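Local structure of dihydrodipicolinate reductase N-terminus domain-containing protein (Mycobacterium smegmatis, 6IAQ) at residues 100-105 with 316-321; 134-139 with 325-330; 168-173 with 237-242. The protein binds NADP and acts as a native amine dehydrogenase, probably using the reduced cofactor to turn ketones into amines by asymmetric reductive amination. One frame throughout, in Å; residues are numbered along the deposited sequence.

Contact 1 of 3, residues 100-105 with 316-321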
loop_
_atom_site.group_PDB
_atom_site.type_symbol
_atom_site.label_atom_id
_atom_site.label_comp_id
_atom_site.label_asym_id
_atom_site.label_seq_id
_atom_site.Cartn_x
_atom_site.Cartn_y
_atom_site.Cartn_z
ATOM N N GLY A 100 10.703 21.318 22.615
ATOM C CA GLY A 100 9.994 21.558 21.342
ATOM C C GLY A 100 10.645 20.886 20.150
ATOM O O GLY A 100 10.485 21.393 19.010
ATOM N N VAL A 101 11.333 19.759 20.347
ATOM C CA VAL A 101 12.071 19.078 19.243
ATOM C C VAL A 101 11.189 17.942 18.703
ATOM O O VAL A 101 10.731 17.072 19.504
ATOM C CB VAL A 101 13.457 18.586 19.704
ATOM C CG1 VAL A 101 14.097 17.682 18.674
ATOM C CG2 VAL A 101 14.396 19.753 20.030
ATOM N N ASN A 102 10.913 17.980 17.393
ATOM C CA ASN A 102 10.182 16.891 16.684
ATOM C C ASN A 102 10.982 15.598 16.874
ATOM O O ASN A 102 12.238 15.656 16.857
ATOM C CB ASN A 102 10.042 17.168 15.195
ATOM C CG ASN A 102 9.264 18.441 14.893
ATOM O OD1 ASN A 102 8.114 18.576 15.303
ATOM N ND2 ASN A 102 9.882 19.363 14.170
ATOM N N ALA A 103 10.302 14.471 17.032
ATOM C CA ALA A 103 10.979 13.167 17.222
ATOM C C ALA A 103 10.312 12.105 16.346
ATOM O O ALA A 103 9.090 11.969 16.384
ATOM C CB ALA A 103 10.989 12.766 18.684
ATOM N N VAL A 104 11.133 11.410 15.570
ATOM C CA VAL A 104 10.748 10.138 14.902
ATOM C C VAL A 104 11.523 9.034 15.647
ATOM O O VAL A 104 12.707 9.251 15.951
ATOM C CB VAL A 104 11.027 10.259 13.391
ATOM C CG1 VAL A 104 12.511 10.353 13.065
ATOM C CG2 VAL A 104 10.350 9.158 12.618
ATOM N N THR A 105 10.857 7.953 16.028
ATOM C CA THR A 105 11.467 6.881 16.851
ATOM C C THR A 105 11.107 5.493 16.313
ATOM O O THR A 105 9.971 5.316 15.831
ATOM C CB THR A 105 11.060 7.019 18.319
ATOM O OG1 THR A 105 11.759 6.035 19.088
ATOM C CG2 THR A 105 9.579 6.873 18.564
ATOM N N ASP A 316 7.607 14.288 6.714
ATOM C CA ASP A 316 6.191 14.126 7.108
ATOM C C ASP A 316 6.046 14.568 8.545
ATOM O O ASP A 316 5.085 15.274 8.827
ATOM C CB ASP A 316 5.686 12.695 6.920
ATOM C CG ASP A 316 5.729 12.197 5.485
ATOM O OD1 ASP A 316 5.813 13.068 4.566
ATOM O OD2 ASP A 316 5.702 10.955 5.301
ATOM N N VAL A 317 6.983 14.167 9.420
ATOM C CA VAL A 317 6.852 14.379 10.885
ATOM C C VAL A 317 7.110 15.869 11.155
ATOM O O VAL A 317 6.360 16.456 11.934
ATOM C CB VAL A 317 7.777 13.422 11.669
ATOM C CG1 VAL A 317 7.936 13.823 13.121
ATOM C CG2 VAL A 317 7.257 11.984 11.583
ATOM N N ILE A 318 8.065 16.491 10.460
ATOM C CA ILE A 318 8.294 17.959 10.607
ATOM C C ILE A 318 7.030 18.713 10.185
ATOM O O ILE A 318 6.566 19.560 10.969
ATOM C CB ILE A 318 9.550 18.424 9.860
ATOM C CG1 ILE A 318 10.809 17.827 10.510
ATOM C CG2 ILE A 318 9.586 19.954 9.828
ATOM C CD1 ILE A 318 12.040 17.924 9.656
ATOM N N ALA A 319 6.456 18.372 9.030
ATOM C CA ALA A 319 5.271 19.053 8.446
ATOM C C ALA A 319 3.972 18.726 9.204
ATOM O O ALA A 319 2.993 19.448 9.000
ATOM C CB ALA A 319 5.153 18.671 6.989
ATOM N N ALA A 320 3.922 17.696 10.051
ATOM C CA ALA A 320 2.659 17.193 10.663
ATOM C C ALA A 320 2.219 18.106 11.798
ATOM O O ALA A 320 3.027 18.839 12.341
ATOM C CB ALA A 320 2.837 15.793 11.184
ATOM N N PRO A 321 0.946 18.049 12.229
ATOM C CA PRO A 321 0.499 18.767 13.422
ATOM C C PRO A 321 1.250 18.358 14.683
ATOM O O PRO A 321 1.766 17.241 14.769
ATOM C CB PRO A 321 -0.971 18.363 13.592
ATOM C CG PRO A 321 -1.395 17.969 12.186
ATOM C CD PRO A 321 -0.158 17.332 11.575
#

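Contact 2 of 3, residues 134-139 with 325-330. With NAP (NADP nicotinamide-adenine-dinucleotide phosphate), chain F.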
loop_
_atom_site.group_PDB
_atom_site.type_symbol
_atom_site.label_atom_id
_atom_site.label_comp_id
_atom_site.label_asym_id
_atom_site.label_seq_id
_atom_site.Cartn_x
_atom_site.Cartn_y
_atom_site.Cartn_z
ATOM N N THR A 134 6.082 17.421 16.970
ATOM C CA THR A 134 5.441 16.131 16.569
ATOM C C THR A 134 6.290 14.949 17.071
ATOM O O THR A 134 7.525 14.995 16.873
ATOM C CB THR A 134 5.231 16.066 15.053
ATOM O OG1 THR A 134 4.455 17.208 14.648
ATOM C CG2 THR A 134 4.574 14.757 14.641
ATOM N N LEU A 135 5.656 13.957 17.694
ATOM C CA LEU A 135 6.286 12.654 18.052
ATOM C C LEU A 135 5.612 11.540 17.232
ATOM O O LEU A 135 4.359 11.455 17.234
ATOM C CB LEU A 135 6.125 12.355 19.542
ATOM C CG LEU A 135 6.473 13.476 20.523
ATOM C CD1 LEU A 135 6.188 13.010 21.936
ATOM C CD2 LEU A 135 7.914 13.942 20.404
ATOM N N THR A 136 6.406 10.717 16.548
ATOM C CA THR A 136 5.888 9.633 15.656
ATOM C C THR A 136 6.736 8.367 15.820
ATOM O O THR A 136 7.952 8.446 15.598
ATOM C CB THR A 136 5.880 10.088 14.194
ATOM O OG1 THR A 136 4.976 11.197 14.066
ATOM C CG2 THR A 136 5.484 8.967 13.251
ATOM N N GLY A 137 6.107 7.268 16.206
ATOM C CA GLY A 137 6.680 5.914 16.112
ATOM C C GLY A 137 6.566 5.361 14.708
ATOM O O GLY A 137 5.434 5.322 14.171
ATOM N N THR A 138 7.692 4.939 14.131
ATOM C CA THR A 138 7.741 4.321 12.789
ATOM C C THR A 138 8.777 3.193 12.820
ATOM O O THR A 138 9.078 2.689 13.917
ATOM C CB THR A 138 7.965 5.394 11.729
ATOM O OG1 THR A 138 8.043 4.807 10.430
ATOM C CG2 THR A 138 9.219 6.196 11.980
ATOM N N GLY A 139 9.270 2.816 11.645
ATOM C CA GLY A 139 10.141 1.646 11.450
ATOM C C GLY A 139 9.523 0.676 10.464
ATOM O O GLY A 139 8.681 1.120 9.585
ATOM N N VAL A 325 1.595 11.879 16.474
ATOM C CA VAL A 325 0.926 11.600 15.171
ATOM C C VAL A 325 1.358 10.198 14.716
ATOM O O VAL A 325 2.553 9.999 14.462
ATOM C CB VAL A 325 1.241 12.691 14.132
ATOM C CG1 VAL A 325 0.517 12.382 12.820
ATOM C CG2 VAL A 325 0.842 14.091 14.620
ATOM N N THR A 326 0.426 9.266 14.647
ATOM C CA THR A 326 0.645 7.866 14.226
ATOM C C THR A 326 0.652 7.765 12.694
ATOM O O THR A 326 0.013 8.579 12.009
ATOM C CB THR A 326 -0.394 6.947 14.868
ATOM O OG1 THR A 326 -1.691 7.443 14.524
ATOM C CG2 THR A 326 -0.242 6.896 16.369
ATOM N N VAL A 327 1.372 6.779 12.180
ATOM C CA VAL A 327 1.729 6.677 10.736
ATOM C C VAL A 327 0.494 6.397 9.865
ATOM O O VAL A 327 0.534 6.731 8.689
ATOM C CB VAL A 327 2.818 5.613 10.544
ATOM C CG1 VAL A 327 4.140 6.124 11.124
ATOM C CG2 VAL A 327 2.399 4.255 11.106
ATOM N N ASP A 328 -0.548 5.797 10.407
ATOM C CA ASP A 328 -1.849 5.612 9.712
ATOM C C ASP A 328 -2.470 6.970 9.355
ATOM O O ASP A 328 -3.264 6.995 8.412
ATOM C CB ASP A 328 -2.820 4.807 10.575
ATOM C CG ASP A 328 -3.088 5.456 11.926
ATOM O OD1 ASP A 328 -2.161 5.538 12.735
ATOM O OD2 ASP A 328 -4.219 5.865 12.144
ATOM N N ARG A 329 -2.119 8.050 10.059
ATOM C CA ARG A 329 -2.717 9.400 9.891
ATOM C C ARG A 329 -1.810 10.284 9.029
ATOM O O ARG A 329 -2.251 11.387 8.645
ATOM C CB ARG A 329 -2.946 10.066 11.256
ATOM C CG ARG A 329 -3.963 9.350 12.130
ATOM C CD ARG A 329 -4.440 10.209 13.298
ATOM N N LEU A 330 -0.590 9.847 8.711
ATOM C CA LEU A 330 0.350 10.674 7.909
ATOM C C LEU A 330 0.023 10.492 6.432
ATOM O O LEU A 330 -0.617 9.511 6.066
ATOM C CB LEU A 330 1.782 10.244 8.223
ATOM C CG LEU A 330 2.284 10.633 9.611
ATOM C CD1 LEU A 330 3.656 10.038 9.856
ATOM C CD2 LEU A 330 2.330 12.147 9.788
HETATM P PA NAP F . 21.223 -1.314 19.716
HETATM O O1A NAP F . 22.226 -1.575 18.693
HETATM O O2A NAP F . 21.238 -1.976 21.126
HETATM O O5B NAP F . 21.184 0.307 19.904
HETATM C C5B NAP F . 20.550 0.946 21.021
HETATM C C4B NAP F . 21.278 2.256 21.289
HETATM O O4B NAP F . 20.658 2.989 22.343
HETATM C C3B NAP F . 22.770 2.104 21.691
HETATM O O3B NAP F . 23.477 2.999 20.798
HETATM C C2B NAP F . 22.892 2.627 23.119
HETATM O O2B NAP F . 24.085 3.405 23.360
HETATM C C1B NAP F . 21.752 3.599 23.101
HETATM N N9A NAP F . 21.171 3.988 24.384
HETATM C C8A NAP F . 20.604 3.220 25.336
HETATM N N7A NAP F . 20.128 4.022 26.296
HETATM C C5A NAP F . 20.325 5.301 25.897
HETATM C C6A NAP F . 20.045 6.668 26.405
HETATM N N6A NAP F . 19.432 6.852 27.567
HETATM N N1A NAP F . 20.433 7.712 25.676
HETATM C C2A NAP F . 21.050 7.599 24.481
HETATM N N3A NAP F . 21.346 6.399 23.933
HETATM C C4A NAP F . 21.022 5.276 24.636
HETATM O O3 NAP F . 19.706 -1.637 19.171
HETATM P PN NAP F . 19.151 -1.326 17.639
HETATM O O1N NAP F . 19.150 -2.543 16.766
HETATM O O2N NAP F . 19.774 -0.089 17.094
HETATM O O5D NAP F . 17.669 -1.067 18.178
HETATM C C5D NAP F . 17.241 0.061 18.953
HETATM C C4D NAP F . 15.775 0.065 19.281
HETATM O O4D NAP F . 15.038 0.204 18.022
HETATM C C3D NAP F . 15.361 -1.198 19.982
HETATM O O3D NAP F . 14.457 -0.961 21.046
HETATM C C2D NAP F . 14.672 -1.994 18.866
HETATM O O2D NAP F . 13.740 -2.923 19.437
HETATM C C1D NAP F . 14.073 -0.846 18.003
HETATM N N1N NAP F . 13.843 -1.267 16.610
HETATM C C2N NAP F . 12.650 -1.044 16.092
HETATM C C3N NAP F . 12.374 -1.482 14.804
HETATM C C7N NAP F . 11.038 -1.203 14.151
HETATM O O7N NAP F . 10.837 -1.769 13.077
HETATM N N7N NAP F . 10.150 -0.354 14.699
HETATM C C4N NAP F . 13.371 -2.136 14.081
HETATM C C5N NAP F . 14.623 -2.355 14.647
HETATM C C6N NAP F . 14.817 -1.894 15.925
HETATM P P2B NAP F . 25.551 2.780 23.256
HETATM O O1X NAP F . 25.827 2.455 21.816
HETATM O O2X NAP F . 26.482 3.944 23.590
HETATM O O3X NAP F . 25.402 1.644 24.273
HETATM O O HOH W 1 2.939 5.786 14.422
#

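Contact 3 of 3, residues 168-173 with 237-242. With NAP (NADP nicotinamide-adenine-dinucleotide phosphate), chain F.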
loop_
_atom_site.group_PDB
_atom_site.type_symbol
_atom_site.label_atom_id
_atom_site.label_comp_id
_atom_site.label_asym_id
_atom_site.label_seq_id
_atom_site.Cartn_x
_atom_site.Cartn_y
_atom_site.Cartn_z
ATOM N N TRP A 168 11.447 -12.092 11.779
ATOM C CA TRP A 168 12.686 -11.290 11.673
ATOM C C TRP A 168 13.797 -11.922 12.515
ATOM O O TRP A 168 13.509 -12.723 13.408
ATOM C CB TRP A 168 12.433 -9.815 11.990
ATOM C CG TRP A 168 11.708 -9.554 13.265
ATOM C CD1 TRP A 168 10.376 -9.326 13.400
ATOM C CD2 TRP A 168 12.280 -9.444 14.587
ATOM N NE1 TRP A 168 10.067 -9.077 14.720
ATOM C CE2 TRP A 168 11.218 -9.161 15.467
ATOM C CE3 TRP A 168 13.579 -9.537 15.105
ATOM C CZ2 TRP A 168 11.419 -8.946 16.825
ATOM C CZ3 TRP A 168 13.776 -9.353 16.451
ATOM C CH2 TRP A 168 12.708 -9.053 17.288
ATOM N N ASN A 169 15.024 -11.579 12.148
ATOM C CA ASN A 169 16.292 -12.129 12.672
ATOM C C ASN A 169 16.868 -11.170 13.731
ATOM O O ASN A 169 17.291 -10.077 13.369
ATOM C CB ASN A 169 17.274 -12.344 11.536
ATOM C CG ASN A 169 18.532 -13.053 11.951
ATOM O OD1 ASN A 169 18.666 -13.476 13.096
ATOM N ND2 ASN A 169 19.453 -13.205 11.023
ATOM N N VAL A 170 16.924 -11.614 14.988
ATOM C CA VAL A 170 17.664 -10.927 16.081
ATOM C C VAL A 170 19.024 -10.422 15.581
ATOM O O VAL A 170 19.408 -9.311 15.923
ATOM C CB VAL A 170 17.819 -11.862 17.294
ATOM C CG1 VAL A 170 18.919 -11.394 18.230
ATOM C CG2 VAL A 170 16.514 -11.971 18.021
ATOM N N ASP A 171 19.761 -11.226 14.814
ATOM C CA ASP A 171 21.167 -10.899 14.463
ATOM C C ASP A 171 21.231 -9.810 13.388
ATOM O O ASP A 171 22.338 -9.414 13.048
ATOM C CB ASP A 171 21.941 -12.165 14.072
ATOM C CG ASP A 171 22.547 -12.843 15.305
ATOM O OD1 ASP A 171 22.272 -12.388 16.436
ATOM O OD2 ASP A 171 23.285 -13.830 15.120
ATOM N N ASP A 172 20.099 -9.335 12.872
ATOM C CA ASP A 172 20.060 -8.135 11.993
ATOM C C ASP A 172 20.080 -6.856 12.847
ATOM O O ASP A 172 20.236 -5.793 12.254
ATOM C CB ASP A 172 18.822 -8.113 11.085
ATOM C CG ASP A 172 18.900 -9.015 9.864
ATOM O OD1 ASP A 172 20.005 -9.516 9.543
ATOM O OD2 ASP A 172 17.843 -9.195 9.215
ATOM N N PHE A 173 19.902 -6.958 14.166
ATOM C CA PHE A 173 19.686 -5.805 15.084
ATOM C C PHE A 173 20.670 -5.893 16.255
ATOM O O PHE A 173 21.501 -6.829 16.295
ATOM C CB PHE A 173 18.227 -5.789 15.554
ATOM C CG PHE A 173 17.272 -5.842 14.390
ATOM C CD1 PHE A 173 17.090 -4.729 13.574
ATOM C CD2 PHE A 173 16.611 -7.012 14.077
ATOM C CE1 PHE A 173 16.238 -4.792 12.478
ATOM C CE2 PHE A 173 15.764 -7.078 12.975
ATOM C CZ PHE A 173 15.586 -5.971 12.179
ATOM N N SER A 237 24.908 -16.131 18.356
ATOM C CA SER A 237 24.244 -14.817 18.161
ATOM C C SER A 237 25.333 -13.783 17.944
ATOM O O SER A 237 26.081 -13.497 18.901
ATOM C CB SER A 237 23.381 -14.433 19.323
ATOM O OG SER A 237 22.943 -13.088 19.186
ATOM N N GLU A 238 25.444 -13.260 16.729
ATOM C CA GLU A 238 26.353 -12.128 16.422
ATOM C C GLU A 238 25.890 -10.890 17.201
ATOM O O GLU A 238 26.752 -10.068 17.570
ATOM C CB GLU A 238 26.454 -11.902 14.913
ATOM C CG GLU A 238 27.216 -13.007 14.205
ATOM C CD GLU A 238 28.559 -13.359 14.829
ATOM O OE1 GLU A 238 28.813 -14.568 15.037
ATOM O OE2 GLU A 238 29.349 -12.430 15.119
ATOM N N ALA A 239 24.596 -10.726 17.469
ATOM C CA ALA A 239 24.101 -9.507 18.153
ATOM C C ALA A 239 24.681 -9.437 19.577
ATOM O O ALA A 239 24.994 -8.324 20.022
ATOM C CB ALA A 239 22.596 -9.465 18.168
ATOM N N LEU A 240 24.781 -10.569 20.282
ATOM C CA LEU A 240 25.282 -10.596 21.683
ATOM C C LEU A 240 26.714 -11.139 21.771
ATOM O O LEU A 240 27.306 -11.032 22.840
ATOM C CB LEU A 240 24.287 -11.385 22.537
ATOM C CG LEU A 240 22.955 -10.669 22.772
ATOM C CD1 LEU A 240 21.975 -11.542 23.518
ATOM C CD2 LEU A 240 23.152 -9.361 23.506
ATOM N N GLY A 241 27.285 -11.622 20.676
ATOM C CA GLY A 241 28.589 -12.304 20.655
ATOM C C GLY A 241 28.625 -13.460 21.634
ATOM O O GLY A 241 29.613 -13.564 22.352
ATOM N N ILE A 242 27.587 -14.306 21.662
ATOM C CA ILE A 242 27.525 -15.484 22.574
ATOM C C ILE A 242 27.250 -16.747 21.761
ATOM O O ILE A 242 26.537 -16.671 20.739
ATOM C CB ILE A 242 26.495 -15.299 23.701
ATOM C CG1 ILE A 242 25.063 -15.187 23.167
ATOM C CG2 ILE A 242 26.876 -14.116 24.582
ATOM C CD1 ILE A 242 23.997 -15.105 24.241
HETATM P PA NAP F . 21.223 -1.314 19.716
HETATM O O1A NAP F . 22.226 -1.575 18.693
HETATM O O2A NAP F . 21.238 -1.976 21.126
HETATM O O5B NAP F . 21.184 0.307 19.904
HETATM C C5B NAP F . 20.550 0.946 21.021
HETATM C C4B NAP F . 21.278 2.256 21.289
HETATM O O4B NAP F . 20.658 2.989 22.343
HETATM C C3B NAP F . 22.770 2.104 21.691
HETATM O O3B NAP F . 23.477 2.999 20.798
HETATM C C2B NAP F . 22.892 2.627 23.119
HETATM O O2B NAP F . 24.085 3.405 23.360
HETATM C C1B NAP F . 21.752 3.599 23.101
HETATM N N9A NAP F . 21.171 3.988 24.384
HETATM C C8A NAP F . 20.604 3.220 25.336
HETATM N N7A NAP F . 20.128 4.022 26.296
HETATM C C5A NAP F . 20.325 5.301 25.897
HETATM C C6A NAP F . 20.045 6.668 26.405
HETATM N N6A NAP F . 19.432 6.852 27.567
HETATM N N1A NAP F . 20.433 7.712 25.676
HETATM C C2A NAP F . 21.050 7.599 24.481
HETATM N N3A NAP F . 21.346 6.399 23.933
HETATM C C4A NAP F . 21.022 5.276 24.636
HETATM O O3 NAP F . 19.706 -1.637 19.171
HETATM P PN NAP F . 19.151 -1.326 17.639
HETATM O O1N NAP F . 19.150 -2.543 16.766
HETATM O O2N NAP F . 19.774 -0.089 17.094
HETATM O O5D NAP F . 17.669 -1.067 18.178
HETATM C C5D NAP F . 17.241 0.061 18.953
HETATM C C4D NAP F . 15.775 0.065 19.281
HETATM O O4D NAP F . 15.038 0.204 18.022
HETATM C C3D NAP F . 15.361 -1.198 19.982
HETATM O O3D NAP F . 14.457 -0.961 21.046
HETATM C C2D NAP F . 14.672 -1.994 18.866
HETATM O O2D NAP F . 13.740 -2.923 19.437
HETATM C C1D NAP F . 14.073 -0.846 18.003
HETATM N N1N NAP F . 13.843 -1.267 16.610
HETATM C C2N NAP F . 12.650 -1.044 16.092
HETATM C C3N NAP F . 12.374 -1.482 14.804
HETATM C C7N NAP F . 11.038 -1.203 14.151
HETATM O O7N NAP F . 10.837 -1.769 13.077
HETATM N N7N NAP F . 10.150 -0.354 14.699
HETATM C C4N NAP F . 13.371 -2.136 14.081
HETATM C C5N NAP F . 14.623 -2.355 14.647
HETATM C C6N NAP F . 14.817 -1.894 15.925
HETATM P P2B NAP F . 25.551 2.780 23.256
HETATM O O1X NAP F . 25.827 2.455 21.816
HETATM O O2X NAP F . 26.482 3.944 23.590
HETATM O O3X NAP F . 25.402 1.644 24.273
#

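Contact 1 of 3, residues 100-105 with 316-321
V317 leans its two methyls on A103 and V104, where the last helix of the chain, 314-319, covers one side of the parallel Rossmann sheet at strand 102-105. The apolar part of the contact is carried by this one valine. Its CG1 lies anti to the backbone N (chi1 166°) and meets the strand backbone at A103 O, 3.9 Å away. CG2, on the other branch, faces CG2 of V104 methyl to methyl at 4.3 Å. A103 itself turns its CB from the helix, so it offers V317 its carbonyl rather than its methyl. Across the sheet V317 also reaches I77 on strand 77-80 and T136 on strand 134-137, which puts it over three neighbouring strands at once.

The polar part is different in kind, because no hydrogen bond joins the two segments. N102 points its CB at the helix, but its amide serves the sheet: ND2 donates to D76 O and OD1 accepts from T134 N, tying together the starts of the strands on either side of 102-105. That double use should fix the rotation of the amide and which end is nitrogen. V317 O passes 4.3 Å from N102 OD1 and is not bonded to it; A320 N turns back to V317 O weakly, at 3.3 Å, where the helix gives way to loop.

At the more open end I318 crosses the N102 side chain at about a right angle, its CG1 4.1 Å from N102 ND2.

Contact 2 of 3, residues 134-139 with 325-330
T136 OG1 donates to V325 O at 2.7 Å, lying in the carbonyl plane on a lone pair, with a C=O...O angle of 145°. A long CA-H...O contact from T136 CA to the same oxygen supplements this bond. With chi1 at -63°, OG1 sits beside the backbone N and CG2 lies anti to it, where its methyl packs on V327 CG1 (3.8 Å) and on L330 CD1.

Backbone bonding runs alongside. V325 N donates to L135 O at 2.9 Å, and L135 also bonds to G323, so the parallel pairing of 134-137 with 323-324 carries on one step into the loop. Beyond that the chains separate and a water fills in: it donates to G137 O at 2.6 Å and accepts from V327 N at 2.9 Å, bridging what a direct bond no longer spans. V327 CG1 closes over the same G137 O at 3.4 Å and touches T138 CB, the two side chains crossing at about a right angle. At the other end T134 CG2 meets V325 CG2, 3.8 Å apart, while T134 OG1 is held by P321 O.

Past the strand tip, T138 and G139 line the NADP pocket, with T138 O 3.3 Å from N7N of the nicotinamide amide; T138 OG1 bonds D142 at the start of helix 141-153. Strand 134-137 is thus flanked by strand 102-105 and by 323-324 with its following loop, while L135 lies on L124 and A128 of helix 118-130.

Contact 3 of 3, residues 168-173 with 237-242
The D171 carboxylate presents one face to the loop at 237-242: A239 N comes to OD1 at 3.0 Å, 67° out of the carboxylate plane, and E238 N to OD2 at 2.8 Å from above the same face. At the edge, S237 OG donates to the syn lone pair of OD1 (2.9 Å). The second flat group, the F173 ring, has D172 CB over one face, offset toward the rim, and the cofactor's nicotinamide obliquely beside it, C5N being 3.6 Å from F173 CD1.

Three donors on two oxygens fix the rotation of the carboxylate and would probably favour its charged form. The serine is set for this by its torsion: with chi1 at 171°, OG anti to the backbone N, the hydroxyl is carried to D171, while also accepting a weak bond from L240 N. A239 CB fills the angle between F173 O, at 3.4 Å, and V170 CG1, at 4.2 Å.

N169 OD1 accepts from D171 N, an Asx turn that leads strand 158-169 into the 3-10 turn 170-172. Facing it is a beta hairpin, 235-237 with 242-244, whose G241 and I242 opposite S237 form a G1 beta bulge, its tip fastened beside the NADP pocket.

Contacts 1 and 2 are neighbours, their centres 9 Å apart, on strands 102-105 and 134-137 that lie side by side in the parallel Rossmann sheet; A103 N and T134 O pair directly. Their segments alternate along the chain, and in both the later one comes from the C-terminal part, which returns to the nucleotide-binding domain. Contact 3 is nested inside both loops, on the other side of the chain's centre, about 30 Å from contact 1 and 27 Å from contact 2, centre to centre. It joins the end of strand 158-169 to a hairpin. NADP spans the gap: contacts 2 and 3 both touch it, placing its nicotinamide between the two parts of the fold.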